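Local coordinates for histone-lysine N-methyltransferase, H3 lysine-9 specific SUVH6 (Arabidopsis thaliana, PDB 6A5K), which methylates lysine 9 of histone H3 with S-adenosylmethionine as donor and probably binds DNA methylated in non-CG contexts through its SRA domain, at residues T13-L25 with I44-K57. The protein carries 1 engineered substitution. Numbering follows the deposited sequence.
Sequences TLRLFHGVCRKIL and IDFEASTILKRNGK
Ile44 opens the contact against Cys21 and Ile24: its CD1 is 4.0 Å from Cys21 CB, and it runs beside Ile24 in the opposing direction, CG2 to CG2 3.9 Å. Asp45 O approaches the edge of the Phe17 ring, 3.6 Å from CE1; the same oxygen accepts the hydroxyl and backbone N of Ser49 from opposite faces of its carbonyl plane. Glu47 crosses Ile24 at a slant, OE1 3.6 Å from CG2, while its OE2 is salt-bridged to Arg37. Ala48 CB touches Phe17 CE1 (3.6 Å) and Val20 CG1. With CG anti to the backbone N (chi1 171°), Phe17 carries its ring among Asp45, Ala48, Ser49 and Leu52. Replacing it with an alanine would probably open a gap there and take the ring edge from Asp45 O. Ile51 CD1, 4.0 Å from Val20 CG1, joins Ile44, Glu47 and Ala48 around Ile24. Leu52 returns the knob, among Thr13, Leu16, Phe17 and Val20. After the Schellman turn at Gly56, a water donates to Lys57 O and Thr13 OG1, the latter also bonded to Lys9 O. These knobs-into-holes, at 126° between axes, form an obliquely crossed N-terminal two-helix bundle, consistent with SUVH relatives, between SRA helix 81-87 (Phe17, Ser49) and SET helix 412-420 (Leu16, Val20).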
ATOM      1  N   THR A  13     -12.748  -0.878  -2.466  1.00 12.56           N
ATOM      2  CA  THR A  13     -13.255  -2.234  -2.252  1.00 13.75           C
ATOM      3  C   THR A  13     -12.141  -3.120  -1.702  1.00 13.56           C
ATOM      4  O   THR A  13     -12.358  -3.894  -0.758  1.00 13.39           O
ATOM      5  CB  THR A  13     -13.837  -2.835  -3.556  1.00 16.47           C
ATOM      6  OG1 THR A  13     -14.923  -2.016  -4.008  1.00 15.40           O
ATOM      7  CG2 THR A  13     -14.354  -4.256  -3.325  1.00 12.54           C
ATOM      8  N   LEU A  14     -10.943  -2.995  -2.274  1.00 10.23           N
ATOM      9  CA  LEU A  14      -9.804  -3.759  -1.762  1.00 12.78           C
ATOM     10  C   LEU A  14      -9.428  -3.320  -0.343  1.00 14.33           C
ATOM     11  O   LEU A  14      -9.040  -4.142   0.495  1.00 10.68           O
ATOM     12  CB  LEU A  14      -8.591  -3.624  -2.688  1.00 14.78           C
ATOM     13  CG  LEU A  14      -8.728  -4.180  -4.108  1.00 15.63           C
ATOM     14  CD1 LEU A  14      -7.437  -3.940  -4.905  1.00 21.29           C
ATOM     15  CD2 LEU A  14      -9.069  -5.647  -4.068  1.00 14.88           C
ATOM     16  N   ARG A  15      -9.547  -2.022  -0.086  1.00 10.31           N
ATOM     17  CA  ARG A  15      -9.230  -1.453   1.222  1.00 14.28           C
ATOM     18  C   ARG A  15     -10.203  -2.000   2.275  1.00 13.31           C
ATOM     19  O   ARG A  15      -9.799  -2.407   3.376  1.00 17.33           O
ATOM     20  CB  ARG A  15      -9.279   0.083   1.144  1.00 18.39           C
ATOM     21  CG  ARG A  15      -8.581   0.815   2.266  1.00 24.61           C
ATOM     22  CD  ARG A  15      -8.496   2.316   1.964  1.00 20.77           C
ATOM     23  NE  ARG A  15      -7.690   2.593   0.777  1.00 15.57           N
ATOM     24  CZ  ARG A  15      -7.990   3.523  -0.125  1.00 20.95           C
ATOM     25  NH1 ARG A  15      -9.080   4.263   0.019  1.00 20.79           N
ATOM     26  NH2 ARG A  15      -7.201   3.720  -1.171  1.00 20.17           N
ATOM     27  N   LEU A  16     -11.485  -2.027   1.923  1.00 11.52           N
ATOM     28  CA  LEU A  16     -12.518  -2.600   2.777  1.00 15.01           C
ATOM     29  C   LEU A  16     -12.233  -4.078   3.060  1.00 15.98           C
ATOM     30  O   LEU A  16     -12.279  -4.530   4.210  1.00 14.01           O
ATOM     31  CB  LEU A  16     -13.893  -2.439   2.125  1.00 18.49           C
ATOM     32  CG  LEU A  16     -15.108  -2.870   2.943  1.00 24.41           C
ATOM     33  CD1 LEU A  16     -15.315  -1.929   4.135  1.00 25.96           C
ATOM     34  CD2 LEU A  16     -16.354  -2.931   2.058  1.00 23.36           C
ATOM     35  N   PHE A  17     -11.921  -4.824   2.002  1.00 11.92           N
ATOM     36  CA  PHE A  17     -11.577  -6.234   2.141  1.00 13.28           C
ATOM     37  C   PHE A  17     -10.430  -6.459   3.135  1.00 14.16           C
ATOM     38  O   PHE A  17     -10.540  -7.278   4.059  1.00 12.58           O
ATOM     39  CB  PHE A  17     -11.200  -6.827   0.780  1.00 13.49           C
ATOM     40  CG  PHE A  17     -10.639  -8.211   0.867  1.00 13.23           C
ATOM     41  CD1 PHE A  17     -11.470  -9.296   1.096  1.00 15.81           C
ATOM     42  CD2 PHE A  17      -9.278  -8.434   0.716  1.00 17.89           C
ATOM     43  CE1 PHE A  17     -10.960 -10.578   1.172  1.00 19.90           C
ATOM     44  CE2 PHE A  17      -8.762  -9.714   0.791  1.00 21.35           C
ATOM     45  CZ  PHE A  17      -9.606 -10.788   1.023  1.00 20.92           C
ATOM     46  N   HIS A  18      -9.333  -5.728   2.963  1.00 10.96           N
ATOM     47  CA  HIS A  18      -8.195  -5.922   3.858  1.00 15.08           C
ATOM     48  C   HIS A  18      -8.493  -5.451   5.277  1.00 13.75           C
ATOM     49  O   HIS A  18      -7.979  -6.021   6.248  1.00 17.65           O
ATOM     50  CB  HIS A  18      -6.949  -5.233   3.292  1.00 13.01           C
ATOM     51  CG  HIS A  18      -6.299  -6.024   2.202  1.00 13.53           C
ATOM     52  ND1 HIS A  18      -5.500  -7.119   2.459  1.00 14.15           N
ATOM     53  CD2 HIS A  18      -6.378  -5.923   0.854  1.00 17.29           C
ATOM     54  CE1 HIS A  18      -5.097  -7.644   1.315  1.00 16.83           C
ATOM     55  NE2 HIS A  18      -5.619  -6.941   0.325  1.00 16.61           N
ATOM     56  N   GLY A  19      -9.338  -4.432   5.395  1.00 12.69           N
ATOM     57  CA  GLY A  19      -9.784  -3.967   6.696  1.00 18.03           C
ATOM     58  C   GLY A  19     -10.489  -5.087   7.439  1.00 21.09           C
ATOM     59  O   GLY A  19     -10.195  -5.364   8.606  1.00 18.98           O
ATOM     60  N   VAL A  20     -11.413  -5.752   6.751  1.00 16.20           N
ATOM     61  CA  VAL A  20     -12.138  -6.869   7.348  1.00 17.65           C
ATOM     62  C   VAL A  20     -11.212  -8.045   7.690  1.00 20.24           C
ATOM     63  O   VAL A  20     -11.306  -8.618   8.785  1.00 18.34           O
ATOM     64  CB  VAL A  20     -13.272  -7.353   6.416  1.00 17.08           C
ATOM     65  CG1 VAL A  20     -13.923  -8.621   6.973  1.00 19.70           C
ATOM     66  CG2 VAL A  20     -14.302  -6.244   6.244  1.00 14.66           C
ATOM     67  N   CYS A  21     -10.324  -8.403   6.759  1.00 14.23           N
ATOM     68  CA  CYS A  21      -9.310  -9.428   7.031  1.00 15.31           C
ATOM     69  C   CYS A  21      -8.552  -9.161   8.336  1.00 19.59           C
ATOM     70  O   CYS A  21      -8.432 -10.040   9.204  1.00 20.70           O
ATOM     71  CB  CYS A  21      -8.288  -9.513   5.890  1.00 17.97           C
ATOM     72  SG  CYS A  21      -8.874 -10.285   4.369  1.00 18.28           S
ATOM     73  N   ARG A  22      -8.032  -7.945   8.468  1.00 16.35           N
ATOM     74  CA  ARG A  22      -7.165  -7.638   9.598  1.00 16.57           C
ATOM     75  C   ARG A  22      -7.957  -7.423  10.886  1.00 16.84           C
ATOM     76  O   ARG A  22      -7.416  -7.585  11.981  1.00 17.30           O
ATOM     77  CB  ARG A  22      -6.292  -6.426   9.272  1.00 21.62           C
ATOM     78  CG  ARG A  22      -5.252  -6.757   8.191  1.00 22.83           C
ATOM     79  CD  ARG A  22      -4.065  -5.799   8.180  1.00 25.32           C
ATOM     80  NE  ARG A  22      -2.963  -6.327   7.375  1.00 20.60           N
ATOM     81  CZ  ARG A  22      -2.021  -7.144   7.838  1.00 23.72           C
ATOM     82  NH1 ARG A  22      -2.042  -7.533   9.107  1.00 16.87           N
ATOM     83  NH2 ARG A  22      -1.056  -7.576   7.035  1.00 23.70           N
ATOM     84  N   LYS A  23      -9.237  -7.086  10.771  1.00 15.21           N
ATOM     85  CA  LYS A  23     -10.079  -7.018  11.966  1.00 20.05           C
ATOM     86  C   LYS A  23     -10.405  -8.428  12.479  1.00 21.88           C
ATOM     87  O   LYS A  23     -10.415  -8.684  13.690  1.00 22.64           O
ATOM     88  CB  LYS A  23     -11.362  -6.233  11.687  1.00 26.46           C
ATOM     89  CG  LYS A  23     -12.339  -6.207  12.860  1.00 36.29           C
ATOM     90  CD  LYS A  23     -11.770  -5.475  14.072  1.00 40.89           C
ATOM     91  CE  LYS A  23     -11.395  -4.039  13.741  1.00 40.24           C
ATOM     92  NZ  LYS A  23     -11.138  -3.237  14.972  1.00 40.49           N
ATOM     93  N   ILE A  24     -10.670  -9.348  11.555  1.00 22.14           N
ATOM     94  CA  ILE A  24     -10.889 -10.741  11.939  1.00 23.01           C
ATOM     95  C   ILE A  24      -9.624 -11.297  12.598  1.00 21.96           C
ATOM     96  O   ILE A  24      -9.680 -11.971  13.643  1.00 22.27           O
ATOM     97  CB  ILE A  24     -11.279 -11.615  10.732  1.00 22.54           C
ATOM     98  CG1 ILE A  24     -12.628 -11.174  10.165  1.00 25.72           C
ATOM     99  CG2 ILE A  24     -11.338 -13.090  11.125  1.00 22.99           C
ATOM    100  CD1 ILE A  24     -12.989 -11.866   8.860  1.00 24.01           C
ATOM    101  N   LEU A  25      -8.480 -10.992  11.994  1.00 19.24           N
ATOM    102  CA  LEU A  25      -7.203 -11.443  12.538  1.00 20.29           C
ATOM    103  C   LEU A  25      -6.949 -10.831  13.913  1.00 20.51           C
ATOM    104  O   LEU A  25      -6.447 -11.500  14.810  1.00 21.89           O
ATOM    105  CB  LEU A  25      -6.059 -11.102  11.579  1.00 23.86           C
ATOM    106  CG  LEU A  25      -4.661 -11.577  11.986  1.00 24.25           C
ATOM    107  CD1 LEU A  25      -4.598 -13.098  12.015  1.00 22.51           C
ATOM    108  CD2 LEU A  25      -3.618 -11.025  11.032  1.00 24.15           C
ATOM    109  N   ILE A  44      -8.953 -15.995   6.964  1.00 21.38           N
ATOM    110  CA  ILE A  44      -9.499 -14.651   7.069  1.00 22.32           C
ATOM    111  C   ILE A  44      -9.901 -14.100   5.702  1.00 18.72           C
ATOM    112  O   ILE A  44     -10.843 -13.322   5.607  1.00 18.49           O
ATOM    113  CB  ILE A  44      -8.514 -13.668   7.767  1.00 28.45           C
ATOM    114  CG1 ILE A  44      -7.259 -13.438   6.927  1.00 27.85           C
ATOM    115  CG2 ILE A  44      -8.159 -14.170   9.171  1.00 28.26           C
ATOM    116  CD1 ILE A  44      -6.230 -12.536   7.604  1.00 25.79           C
ATOM    117  N   ASP A  45      -9.210 -14.521   4.647  1.00 20.24           N
ATOM    118  CA  ASP A  45      -9.555 -14.054   3.303  1.00 22.28           C
ATOM    119  C   ASP A  45     -10.895 -14.641   2.859  1.00 21.50           C
ATOM    120  O   ASP A  45     -11.717 -13.955   2.254  1.00 20.19           O
ATOM    121  CB  ASP A  45      -8.451 -14.405   2.293  1.00 24.33           C
ATOM    122  CG  ASP A  45      -8.126 -15.891   2.258  1.00 30.50           C
ATOM    123  OD1 ASP A  45      -8.150 -16.541   3.327  1.00 33.68           O
ATOM    124  OD2 ASP A  45      -7.839 -16.406   1.155  1.00 24.39           O
ATOM    125  N   PHE A  46     -11.113 -15.913   3.177  1.00 21.76           N
ATOM    126  CA  PHE A  46     -12.369 -16.576   2.860  1.00 23.58           C
ATOM    127  C   PHE A  46     -13.542 -15.938   3.614  1.00 24.65           C
ATOM    128  O   PHE A  46     -14.597 -15.655   3.030  1.00 25.72           O
ATOM    129  CB  PHE A  46     -12.272 -18.062   3.193  1.00 25.72           C
ATOM    130  CG  PHE A  46     -13.384 -18.886   2.623  1.00 32.54           C
ATOM    131  CD1 PHE A  46     -13.242 -19.502   1.392  1.00 38.03           C
ATOM    132  CD2 PHE A  46     -14.571 -19.056   3.322  1.00 36.77           C
ATOM    133  CE1 PHE A  46     -14.263 -20.272   0.864  1.00 40.99           C
ATOM    134  CE2 PHE A  46     -15.598 -19.822   2.799  1.00 37.91           C
ATOM    135  CZ  PHE A  46     -15.444 -20.433   1.572  1.00 40.12           C
ATOM    136  N   GLU A  47     -13.350 -15.707   4.911  1.00 22.86           N
ATOM    137  CA  GLU A  47     -14.391 -15.118   5.750  1.00 22.68           C
ATOM    138  C   GLU A  47     -14.719 -13.688   5.329  1.00 20.79           C
ATOM    139  O   GLU A  47     -15.901 -13.308   5.243  1.00 21.23           O
ATOM    140  CB  GLU A  47     -13.976 -15.166   7.225  1.00 26.17           C
ATOM    141  CG  GLU A  47     -13.812 -16.584   7.757  1.00 33.64           C
ATOM    142  CD  GLU A  47     -13.650 -16.644   9.266  1.00 43.48           C
ATOM    143  OE1 GLU A  47     -13.666 -15.579   9.922  1.00 42.52           O
ATOM    144  OE2 GLU A  47     -13.512 -17.768   9.797  1.00 50.76           O
ATOM    145  N   ALA A  48     -13.675 -12.906   5.053  1.00 17.87           N
ATOM    146  CA  ALA A  48     -13.847 -11.542   4.575  1.00 17.86           C
ATOM    147  C   ALA A  48     -14.581 -11.528   3.243  1.00 19.31           C
ATOM    148  O   ALA A  48     -15.461 -10.690   3.018  1.00 21.10           O
ATOM    149  CB  ALA A  48     -12.489 -10.836   4.442  1.00 21.36           C
ATOM    150  N   SER A  49     -14.209 -12.456   2.364  1.00 20.49           N
ATOM    151  CA  SER A  49     -14.867 -12.577   1.066  1.00 21.92           C
ATOM    152  C   SER A  49     -16.352 -12.853   1.243  1.00 22.39           C
ATOM    153  O   SER A  49     -17.179 -12.257   0.558  1.00 20.59           O
ATOM    154  CB  SER A  49     -14.228 -13.687   0.216  1.00 24.81           C
ATOM    155  OG  SER A  49     -12.884 -13.379  -0.115  1.00 25.67           O
ATOM    156  N   THR A  50     -16.687 -13.768   2.150  1.00 24.38           N
ATOM    157  CA  THR A  50     -18.086 -14.097   2.399  1.00 26.76           C
ATOM    158  C   THR A  50     -18.850 -12.871   2.884  1.00 25.23           C
ATOM    159  O   THR A  50     -19.968 -12.596   2.418  1.00 21.70           O
ATOM    160  CB  THR A  50     -18.228 -15.233   3.432  1.00 30.93           C
ATOM    161  OG1 THR A  50     -17.710 -16.446   2.872  1.00 34.23           O
ATOM    162  CG2 THR A  50     -19.686 -15.438   3.803  1.00 41.76           C
ATOM    163  N   ILE A  51     -18.236 -12.123   3.800  1.00 20.40           N
ATOM    164  CA  ILE A  51     -18.873 -10.921   4.342  1.00 23.68           C
ATOM    165  C   ILE A  51     -19.127  -9.871   3.256  1.00 22.07           C
ATOM    166  O   ILE A  51     -20.223  -9.312   3.162  1.00 20.60           O
ATOM    167  CB  ILE A  51     -18.031 -10.315   5.486  1.00 21.51           C
ATOM    168  CG1 ILE A  51     -18.065 -11.256   6.700  1.00 24.09           C
ATOM    169  CG2 ILE A  51     -18.556  -8.944   5.880  1.00 19.53           C
ATOM    170  CD1 ILE A  51     -17.030 -10.934   7.754  1.00 22.56           C
ATOM    171  N   LEU A  52     -18.130  -9.626   2.414  1.00 20.95           N
ATOM    172  CA  LEU A  52     -18.297  -8.667   1.325  1.00 16.28           C
ATOM    173  C   LEU A  52     -19.343  -9.135   0.309  1.00 17.12           C
ATOM    174  O   LEU A  52     -20.114  -8.336  -0.222  1.00 17.25           O
ATOM    175  CB  LEU A  52     -16.956  -8.408   0.629  1.00 15.05           C
ATOM    176  CG  LEU A  52     -16.154  -7.196   1.115  1.00 14.04           C
ATOM    177  CD1 LEU A  52     -15.556  -7.395   2.502  1.00 16.87           C
ATOM    178  CD2 LEU A  52     -15.070  -6.841   0.109  1.00 14.88           C
ATOM    179  N   LYS A  53     -19.363 -10.434   0.040  1.00 17.77           N
ATOM    180  CA  LYS A  53     -20.338 -11.009  -0.881  1.00 23.81           C
ATOM    181  C   LYS A  53     -21.774 -10.803  -0.388  1.00 22.54           C
ATOM    182  O   LYS A  53     -22.639 -10.333  -1.136  1.00 20.44           O
ATOM    183  CB  LYS A  53     -20.062 -12.502  -1.082  1.00 26.15           C
ATOM    184  CG  LYS A  53     -21.145 -13.245  -1.841  1.00 32.59           C
ATOM    185  CD  LYS A  53     -21.252 -12.756  -3.273  1.00 36.10           C
ATOM    186  CE  LYS A  53     -20.689 -13.778  -4.241  1.00 41.18           C
ATOM    187  NZ  LYS A  53     -20.774 -13.310  -5.653  1.00 43.87           N
ATOM    188  N   ARG A  54     -22.025 -11.143   0.874  1.00 20.74           N
ATOM    189  CA  ARG A  54     -23.383 -11.060   1.413  1.00 25.63           C
ATOM    190  C   ARG A  54     -23.886  -9.614   1.466  1.00 22.71           C
ATOM    191  O   ARG A  54     -25.087  -9.365   1.385  1.00 23.90           O
ATOM    192  CB  ARG A  54     -23.440 -11.693   2.807  1.00 29.99           C
ATOM    193  CG  ARG A  54     -23.042 -13.165   2.849  1.00 41.84           C
ATOM    194  CD  ARG A  54     -24.236 -14.117   2.660  1.00 50.54           C
ATOM    195  NE  ARG A  54     -24.923 -13.957   1.380  1.00 53.08           N
ATOM    196  CZ  ARG A  54     -24.642 -14.658   0.286  1.00 57.58           C
ATOM    197  NH1 ARG A  54     -23.677 -15.569   0.304  1.00 58.72           N
ATOM    198  NH2 ARG A  54     -25.326 -14.442  -0.831  1.00 59.02           N
ATOM    199  N   ASN A  55     -22.957  -8.668   1.590  1.00 24.30           N
ATOM    200  CA  ASN A  55     -23.290  -7.250   1.677  1.00 21.48           C
ATOM    201  C   ASN A  55     -23.246  -6.522   0.334  1.00 23.55           C
ATOM    202  O   ASN A  55     -23.289  -5.294   0.288  1.00 21.47           O
ATOM    203  CB  ASN A  55     -22.351  -6.561   2.663  1.00 23.22           C
ATOM    204  CG  ASN A  55     -22.684  -6.885   4.109  1.00 28.56           C
ATOM    205  OD1 ASN A  55     -23.455  -6.173   4.753  1.00 29.27           O
ATOM    206  ND2 ASN A  55     -22.110  -7.968   4.625  1.00 30.69           N
ATOM    207  N   GLY A  56     -23.154  -7.280  -0.753  1.00 22.50           N
ATOM    208  CA  GLY A  56     -23.228  -6.717  -2.089  1.00 25.47           C
ATOM    209  C   GLY A  56     -22.020  -5.907  -2.536  1.00 24.09           C
ATOM    210  O   GLY A  56     -22.161  -4.986  -3.343  1.00 21.89           O
ATOM    211  N   LYS A  57     -20.834  -6.251  -2.038  1.00 19.17           N
ATOM    212  CA  LYS A  57     -19.647  -5.434  -2.295  1.00 17.31           C
ATOM    213  C   LYS A  57     -18.780  -5.927  -3.455  1.00 18.51           C
ATOM    214  O   LYS A  57     -17.806  -5.266  -3.809  1.00 18.23           O
ATOM    215  CB  LYS A  57     -18.772  -5.341  -1.038  1.00 16.36           C
ATOM    216  CG  LYS A  57     -19.497  -4.791   0.189  1.00 24.53           C
ATOM    217  CD  LYS A  57     -19.971  -3.367  -0.034  1.00 23.29           C
ATOM    218  CE  LYS A  57     -20.631  -2.827   1.222  1.00 33.17           C
ATOM    219  NZ  LYS A  57     -21.307  -1.519   1.009  1.00 36.68           N
TER
HETATM  220  O   HOH W   1     -17.525  -2.753  -3.226  1.00 17.25           O